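Local coordinates for protein plasma serine protease inhibitor (Homo sapiens, PDB 3DY0) that inhibits serine proteases in blood plasma and other body fluids in a heparin-dependent way, trapping them irreversibly through its reactive centre loop, at residues A[209-214]-A[251-256]; A[203-208]-A[258-263]. All blocks are in the same frame, centred on the assembly; numbering follows the deposited sequence. Where two conformers were deposited one is given.

Contact 1 of 2, residues A[209-214]-A[251-256]; sequences LLDRNL and LRKWLK. With SGN (2-deoxy-6-O-sulfo-2-(sulfoamino)-alpha-D-glucopyranose), chain C; NO3 (nitrate ion), chain D.
Lys-253 and Trp-254 of helix 248-257, helix H of the serpin fold, which carries heparin-binding lysines in this inhibitor, reach across to Asp-211 where strand 194-211 ends and turns toward strand 216-222. Lys-253 leaves the helix with CG anti to its backbone N (chi1 -180°) and bends at chi3 and chi4, which brings CD 3.3 Å from O4S of the 6-O-sulfate of the bound heparin glucosamine. Its NZ makes a long salt bridge of 3.8 Å to Asp-211 OD1 and bonds weakly to Thr-250 O. Asn-213, also an N-glycosylation site, meets this heparin sugar non-covalently, ND2 lying 2.9 Å from O6S; Arg-212 N hydrogen-bonds a nitrate, probably from the crystallisation liquor. Trp-254 has the largest share of the buried surface. Its indole edge is turned to Asp-211; Leu-209 CD2 approaches CD1 obliquely (3.8 Å) and Leu-214 CD1 approaches CZ2 likewise (4.0 Å). Cys-216 and Val-218 of the next strand and Ile-232 pack on the ring as well. The carboxylate of Asp-211 is turned 78° from the indole plane. OD2 accepts from the backbone N of Leu-214, closing an Asx motif that fixes the carboxylate's rotation. The other oxygen, OD1, lies in the indole plane and accepts through its anti lone pair from Trp-254 NE1, 2.8 Å away in a nearly straight bond (171°).

Contact 2 of 2, residues A[203-208]-A[258-263]; sequences EDQYHY and FKKRQL
Glu-203 CA lies 3.2 Å from Leu-263 O, a CA-H...O contact beside the antiparallel ladder of strands 194-211 and 259-277 in sheet C of the serpin fold. Asp-204, Tyr-206 and Tyr-208 form hydrogen-bonded pairs with Leu-263, Arg-261 and Lys-259, six backbone bonds in all; the carboxylate of Asp-204 also pairs with Arg-202. Gln-205 faces the other way, its extended chain crossing Lys-260 at a slant with OE1 3.4 Å from Lys-260 CD. Tyr-206 turns its ring edge to Leu-263 O and sets CD2 against Leu-263 CB at 3.7 Å. His-207 places CB over the face of the Phe-258 ring, a CH-pi contact 3.8 Å from the centroid. Tyr-208, with CG anti to its backbone N (chi1 173°), stands beside Arg-261, whose guanidinium carries Tyr-208 CE2 over one face, 3.1 Å from Arg-261 NH1, at a plane angle of 37°. Both Tyr-208 OH and Arg-261 NH1 hydrogen-bond to polar side chains of the bound peptide, and Leu-263 continues the sheet into it as a parallel ladder. The face of Tyr-206, Tyr-208 and Leu-263 thus mixes buried packing with charged ends such as Arg-261, held by that peptide, while the face of Gln-205 and Lys-260 is mostly exposed.

How the contacts relate
Strand 194-211 serves both contacts: residues 203-208 pair edge to edge with the start of strand 259-277, and immediately after, 209-214 meet helix 248-257, which leads directly into that strand. The join is physical, since Leu-209 N packs against Phe-258 CD2 at 4.1 Å. Contact 1 is small and largely buried, a helix-to-strand meeting made largely by side chains, with one buried carboxylate as its polar centre and heparin at its outer side. Contact 2 is larger and only partly buried, held by backbone bonds, with many exposed polar side chains. The bound peptide, a separate chain, touches both: it packs on contact 1, whereas at contact 2 it also hydrogen-bonds and continues the sheet.

Contact 1 of 2, residues A[209-214]-A[251-256]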
loop_
_atom_site.group_PDB
_atom_site.type_symbol
_atom_site.label_atom_id
_atom_site.label_comp_id
_atom_site.label_asym_id
_atom_site.label_seq_id
_atom_site.Cartn_x
_atom_site.Cartn_y
_atom_site.Cartn_z
ATOM N N LEU A 209 -16.503 6.469 -16.498
ATOM C CA LEU A 209 -15.802 6.360 -17.766
ATOM C C LEU A 209 -15.845 4.929 -18.269
ATOM O O LEU A 209 -15.653 3.980 -17.504
ATOM C CB LEU A 209 -14.335 6.789 -17.631
ATOM C CG LEU A 209 -13.498 6.656 -18.908
ATOM C CD1 LEU A 209 -14.013 7.628 -19.955
ATOM C CD2 LEU A 209 -12.033 6.936 -18.608
ATOM N N LEU A 210 -16.127 4.782 -19.558
ATOM C CA LEU A 210 -16.133 3.480 -20.198
ATOM C C LEU A 210 -14.807 3.482 -20.951
ATOM O O LEU A 210 -14.635 4.227 -21.918
ATOM C CB LEU A 210 -17.301 3.353 -21.181
ATOM C CG LEU A 210 -17.348 2.076 -22.027
ATOM C CD1 LEU A 210 -17.476 0.854 -21.129
ATOM C CD2 LEU A 210 -18.523 2.153 -22.989
ATOM N N ASP A 211 -13.861 2.683 -20.475
ATOM C CA ASP A 211 -12.546 2.594 -21.098
ATOM C C ASP A 211 -12.590 1.475 -22.135
ATOM O O ASP A 211 -12.533 0.295 -21.799
ATOM C CB ASP A 211 -11.487 2.319 -20.020
ATOM C CG ASP A 211 -10.074 2.284 -20.574
ATOM O OD1 ASP A 211 -9.129 2.474 -19.782
ATOM O OD2 ASP A 211 -9.903 2.055 -21.788
ATOM N N ARG A 212 -12.709 1.860 -23.402
ATOM C CA ARG A 212 -12.789 0.889 -24.485
ATOM C C ARG A 212 -11.434 0.307 -24.868
ATOM O O ARG A 212 -11.364 -0.727 -25.531
ATOM C CB ARG A 212 -13.446 1.526 -25.713
ATOM C CG ARG A 212 -14.909 1.885 -25.511
ATOM C CD ARG A 212 -15.476 2.629 -26.713
ATOM N NE ARG A 212 -16.876 3.003 -26.520
ATOM C CZ ARG A 212 -17.882 2.136 -26.430
ATOM N NH1 ARG A 212 -17.651 0.832 -26.515
ATOM N NH2 ARG A 212 -19.122 2.574 -26.253
ATOM N N ASN A 213 -10.360 0.969 -24.452
ATOM C CA ASN A 213 -9.014 0.498 -24.756
ATOM C C ASN A 213 -8.669 -0.718 -23.900
ATOM O O ASN A 213 -8.221 -1.745 -24.411
ATOM C CB ASN A 213 -7.997 1.616 -24.515
ATOM C CG ASN A 213 -6.567 1.149 -24.685
ATOM O OD1 ASN A 213 -6.204 0.581 -25.716
ATOM N ND2 ASN A 213 -5.742 1.390 -23.672
ATOM N N LEU A 214 -8.884 -0.603 -22.593
ATOM C CA LEU A 214 -8.596 -1.706 -21.689
ATOM C C LEU A 214 -9.823 -2.584 -21.486
ATOM O O LEU A 214 -9.714 -3.721 -21.029
ATOM C CB LEU A 214 -8.105 -1.173 -20.341
ATOM C CG LEU A 214 -6.740 -0.484 -20.395
ATOM C CD1 LEU A 214 -6.330 -0.048 -18.997
ATOM C CD2 LEU A 214 -5.708 -1.439 -20.992
ATOM N N LEU A 251 -3.965 5.588 -14.793
ATOM C CA LEU A 251 -4.685 6.172 -13.670
ATOM C C LEU A 251 -4.907 7.656 -13.927
ATOM O O LEU A 251 -6.004 8.169 -13.701
ATOM C CB LEU A 251 -3.910 5.977 -12.363
ATOM C CG LEU A 251 -4.545 6.624 -11.129
ATOM C CD1 LEU A 251 -5.944 6.050 -10.908
ATOM C CD2 LEU A 251 -3.666 6.373 -9.912
ATOM N N ARG A 252 -3.874 8.346 -14.408
ATOM C CA ARG A 252 -4.014 9.772 -14.703
ATOM C C ARG A 252 -5.111 9.974 -15.743
ATOM O O ARG A 252 -5.907 10.905 -15.645
ATOM C CB ARG A 252 -2.711 10.364 -15.253
ATOM C CG ARG A 252 -1.589 10.526 -14.247
ATOM C CD ARG A 252 -0.562 11.545 -14.759
ATOM N NE ARG A 252 0.020 11.166 -16.046
ATOM C CZ ARG A 252 0.995 10.274 -16.197
ATOM N NH1 ARG A 252 1.511 9.666 -15.139
ATOM N NH2 ARG A 252 1.454 9.989 -17.410
ATOM N N LYS A 253 -5.143 9.098 -16.743
ATOM C CA LYS A 253 -6.141 9.194 -17.801
ATOM C C LYS A 253 -7.548 9.056 -17.237
ATOM O O LYS A 253 -8.432 9.861 -17.549
ATOM C CB LYS A 253 -5.913 8.111 -18.857
ATOM C CG LYS A 253 -6.923 8.150 -20.001
ATOM C CD LYS A 253 -6.762 6.974 -20.959
ATOM C CE LYS A 253 -7.303 5.681 -20.365
ATOM N NZ LYS A 253 -6.612 5.296 -19.104
ATOM N N TRP A 254 -7.756 8.034 -16.412
ATOM C CA TRP A 254 -9.066 7.801 -15.821
ATOM C C TRP A 254 -9.545 9.008 -15.026
ATOM O O TRP A 254 -10.658 9.495 -15.228
ATOM C CB TRP A 254 -9.046 6.571 -14.902
ATOM C CG TRP A 254 -8.911 5.253 -15.625
ATOM C CD1 TRP A 254 -9.213 4.996 -16.930
ATOM C CD2 TRP A 254 -8.486 4.002 -15.060
ATOM N NE1 TRP A 254 -9.004 3.668 -17.217
ATOM C CE2 TRP A 254 -8.561 3.034 -16.087
ATOM C CE3 TRP A 254 -8.055 3.607 -13.787
ATOM C CZ2 TRP A 254 -8.215 1.692 -15.881
ATOM C CZ3 TRP A 254 -7.713 2.270 -13.583
ATOM C CH2 TRP A 254 -7.797 1.333 -14.624
ATOM N N LEU A 255 -8.694 9.488 -14.127
ATOM C CA LEU A 255 -9.030 10.621 -13.281
ATOM C C LEU A 255 -9.354 11.904 -14.039
ATOM O O LEU A 255 -10.230 12.660 -13.626
ATOM C CB LEU A 255 -7.896 10.882 -12.287
ATOM C CG LEU A 255 -7.691 9.831 -11.191
ATOM C CD1 LEU A 255 -6.388 10.097 -10.455
ATOM C CD2 LEU A 255 -8.863 9.860 -10.227
ATOM N N LYS A 256 -8.672 12.151 -15.152
ATOM C CA LYS A 256 -8.922 13.381 -15.901
ATOM C C LYS A 256 -10.033 13.267 -16.942
ATOM O O LYS A 256 -10.626 14.279 -17.332
ATOM C CB LYS A 256 -7.627 13.870 -16.569
ATOM C CG LYS A 256 -7.200 13.115 -17.821
ATOM C CD LYS A 256 -5.746 13.426 -18.172
ATOM C CE LYS A 256 -5.347 12.840 -19.519
ATOM N NZ LYS A 256 -5.902 13.634 -20.657
HETATM C C1 SGN C . 0.796 4.748 -26.478
HETATM C C2 SGN C . 0.055 4.242 -27.746
HETATM C C3 SGN C . -0.982 5.298 -28.192
HETATM C C4 SGN C . -1.995 5.493 -27.037
HETATM C C5 SGN C . -1.197 5.990 -25.785
HETATM C C6 SGN C . -2.039 6.200 -24.517
HETATM N N2 SGN C . 1.057 3.975 -28.794
HETATM O O3 SGN C . -1.664 4.835 -29.343
HETATM O O4 SGN C . -3.079 6.198 -27.653
HETATM O O5 SGN C . -0.138 5.056 -25.440
HETATM O O6 SGN C . -2.618 4.966 -24.147
HETATM S S1 SGN C . 1.754 2.488 -28.917
HETATM O O1S SGN C . 3.117 2.690 -28.508
HETATM O O2S SGN C . 1.651 2.124 -30.302
HETATM O O3S SGN C . 1.073 1.575 -28.048
HETATM S S2 SGN C . -3.222 4.568 -22.761
HETATM O O4S SGN C . -4.269 5.512 -22.496
HETATM O O5S SGN C . -2.128 4.686 -21.837
HETATM O O6S SGN C . -3.698 3.222 -22.888
HETATM N N NO3 D . -11.606 5.138 -24.013
HETATM O O1 NO3 D . -10.574 4.581 -24.343
HETATM O O2 NO3 D . -11.576 6.050 -23.205
HETATM O O3 NO3 D . -12.671 4.782 -24.489
#

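Contact 2 of 2, residues A[203-208]-A[258-263]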
loop_
_atom_site.group_PDB
_atom_site.type_symbol
_atom_site.label_atom_id
_atom_site.label_comp_id
_atom_site.label_asym_id
_atom_site.label_seq_id
_atom_site.Cartn_x
_atom_site.Cartn_y
_atom_site.Cartn_z
ATOM N N GLU A 203 -28.544 5.049 -6.044
ATOM C CA GLU A 203 -28.704 5.680 -7.344
ATOM C C GLU A 203 -28.257 7.114 -7.102
ATOM O O GLU A 203 -28.748 7.780 -6.188
ATOM C CB GLU A 203 -30.162 5.644 -7.799
ATOM C CG GLU A 203 -30.345 6.110 -9.236
ATOM C CD GLU A 203 -31.791 6.082 -9.683
ATOM O OE1 GLU A 203 -32.405 4.995 -9.646
ATOM O OE2 GLU A 203 -32.309 7.148 -10.071
ATOM N N ASP A 204 -27.315 7.588 -7.910
ATOM C CA ASP A 204 -26.792 8.934 -7.722
ATOM C C ASP A 204 -25.969 9.314 -8.944
ATOM O O ASP A 204 -25.843 8.535 -9.886
ATOM C CB ASP A 204 -25.897 8.943 -6.474
ATOM C CG ASP A 204 -25.641 10.340 -5.925
ATOM O OD1 ASP A 204 -26.118 11.325 -6.518
ATOM O OD2 ASP A 204 -24.953 10.441 -4.885
ATOM N N GLN A 205 -25.426 10.524 -8.934
ATOM C CA GLN A 205 -24.572 10.969 -10.024
ATOM C C GLN A 205 -23.159 10.574 -9.617
ATOM O O GLN A 205 -22.752 10.804 -8.478
ATOM C CB GLN A 205 -24.641 12.483 -10.192
ATOM C CG GLN A 205 -23.800 12.999 -11.346
ATOM C CD GLN A 205 -23.690 14.509 -11.350
ATOM O OE1 GLN A 205 -23.009 15.095 -10.507
ATOM N NE2 GLN A 205 -24.367 15.147 -12.294
ATOM N N TYR A 206 -22.417 9.972 -10.540
ATOM C CA TYR A 206 -21.051 9.541 -10.258
ATOM C C TYR A 206 -20.111 9.849 -11.404
ATOM O O TYR A 206 -20.537 9.948 -12.560
ATOM C CB TYR A 206 -20.979 8.019 -10.079
ATOM C CG TYR A 206 -21.779 7.420 -8.953
ATOM C CD1 TYR A 206 -21.209 7.219 -7.696
ATOM C CD2 TYR A 206 -23.087 6.989 -9.162
ATOM C CE1 TYR A 206 -21.923 6.591 -6.677
ATOM C CE2 TYR A 206 -23.805 6.362 -8.155
ATOM C CZ TYR A 206 -23.219 6.164 -6.917
ATOM O OH TYR A 206 -23.933 5.522 -5.930
ATOM N N HIS A 207 -18.829 10.006 -11.088
ATOM C CA HIS A 207 -17.829 10.228 -12.123
ATOM C C HIS A 207 -17.694 8.852 -12.758
ATOM O O HIS A 207 -17.461 7.856 -12.068
ATOM C CB HIS A 207 -16.501 10.680 -11.517
ATOM C CG HIS A 207 -16.383 12.166 -11.375
ATOM N ND1 HIS A 207 -16.366 13.017 -12.460
ATOM C CD2 HIS A 207 -16.283 12.953 -10.278
ATOM C CE1 HIS A 207 -16.262 14.264 -12.038
ATOM N NE2 HIS A 207 -16.210 14.253 -10.717
ATOM N N TYR A 208 -17.854 8.798 -14.072
ATOM C CA TYR A 208 -17.819 7.536 -14.789
ATOM C C TYR A 208 -17.081 7.600 -16.111
ATOM O O TYR A 208 -17.041 8.641 -16.764
ATOM C CB TYR A 208 -19.275 7.119 -15.034
ATOM C CG TYR A 208 -19.496 5.903 -15.906
ATOM C CD1 TYR A 208 -19.527 4.621 -15.357
ATOM C CD2 TYR A 208 -19.725 6.038 -17.276
ATOM C CE1 TYR A 208 -19.794 3.503 -16.151
ATOM C CE2 TYR A 208 -19.986 4.922 -18.081
ATOM C CZ TYR A 208 -20.023 3.660 -17.507
ATOM O OH TYR A 208 -20.310 2.560 -18.282
ATOM N N PHE A 258 -12.843 11.396 -16.521
ATOM C CA PHE A 258 -14.103 11.138 -15.815
ATOM C C PHE A 258 -15.201 12.123 -16.216
ATOM O O PHE A 258 -14.946 13.320 -16.322
ATOM C CB PHE A 258 -13.880 11.288 -14.304
ATOM C CG PHE A 258 -13.652 9.994 -13.576
ATOM C CD1 PHE A 258 -12.951 9.983 -12.372
ATOM C CD2 PHE A 258 -14.176 8.799 -14.056
ATOM C CE1 PHE A 258 -12.774 8.804 -11.657
ATOM C CE2 PHE A 258 -14.007 7.610 -13.347
ATOM C CZ PHE A 258 -13.304 7.615 -12.144
ATOM N N LYS A 259 -16.419 11.622 -16.420
ATOM C CA LYS A 259 -17.569 12.471 -16.751
ATOM C C LYS A 259 -18.711 12.118 -15.794
ATOM O O LYS A 259 -18.805 10.986 -15.331
ATOM C CB LYS A 259 -18.032 12.245 -18.195
ATOM C CG LYS A 259 -16.984 12.541 -19.268
ATOM C CD LYS A 259 -16.541 13.999 -19.260
ATOM C CE LYS A 259 -15.553 14.267 -20.400
ATOM N NZ LYS A 259 -14.976 15.638 -20.337
ATOM N N LYS A 260 -19.580 13.079 -15.496
ATOM C CA LYS A 260 -20.694 12.824 -14.588
ATOM C C LYS A 260 -21.832 12.077 -15.267
ATOM O O LYS A 260 -22.252 12.429 -16.370
ATOM C CB LYS A 260 -21.209 14.142 -14.011
ATOM C CG LYS A 260 -20.186 14.863 -13.160
ATOM C CD LYS A 260 -20.680 16.233 -12.738
ATOM C CE LYS A 260 -19.609 16.974 -11.961
ATOM N NZ LYS A 260 -20.023 18.361 -11.627
ATOM N N ARG A 261 -22.330 11.041 -14.596
ATOM C CA ARG A 261 -23.418 10.230 -15.122
ATOM C C ARG A 261 -24.271 9.655 -13.998
ATOM O O ARG A 261 -23.766 9.360 -12.916
ATOM C CB ARG A 261 -22.854 9.082 -15.957
ATOM C CG ARG A 261 -23.913 8.147 -16.497
ATOM C CD ARG A 261 -23.312 7.103 -17.414
ATOM N NE ARG A 261 -22.581 7.711 -18.522
ATOM C CZ ARG A 261 -22.209 7.055 -19.616
ATOM N NH1 ARG A 261 -22.500 5.767 -19.748
ATOM N NH2 ARG A 261 -21.546 7.683 -20.577
ATOM N N GLN A 262 -25.562 9.494 -14.262
ATOM C CA GLN A 262 -26.475 8.934 -13.275
ATOM C C GLN A 262 -26.375 7.412 -13.332
ATOM O O GLN A 262 -26.541 6.806 -14.395
ATOM C CB GLN A 262 -27.912 9.366 -13.579
ATOM C CG GLN A 262 -28.890 9.081 -12.453
ATOM C CD GLN A 262 -28.773 10.079 -11.312
ATOM O OE1 GLN A 262 -29.349 9.885 -10.244
ATOM N NE2 GLN A 262 -28.033 11.156 -11.539
ATOM N N LEU A 263 -26.099 6.795 -12.186
ATOM C CA LEU A 263 -25.978 5.344 -12.116
ATOM C C LEU A 263 -26.745 4.771 -10.939
ATOM O O LEU A 263 -26.877 5.418 -9.901
ATOM C CB LEU A 263 -24.517 4.924 -11.917
ATOM C CG LEU A 263 -23.415 5.365 -12.871
ATOM C CD1 LEU A 263 -22.064 4.951 -12.294
ATOM C CD2 LEU A 263 -23.628 4.739 -14.228
#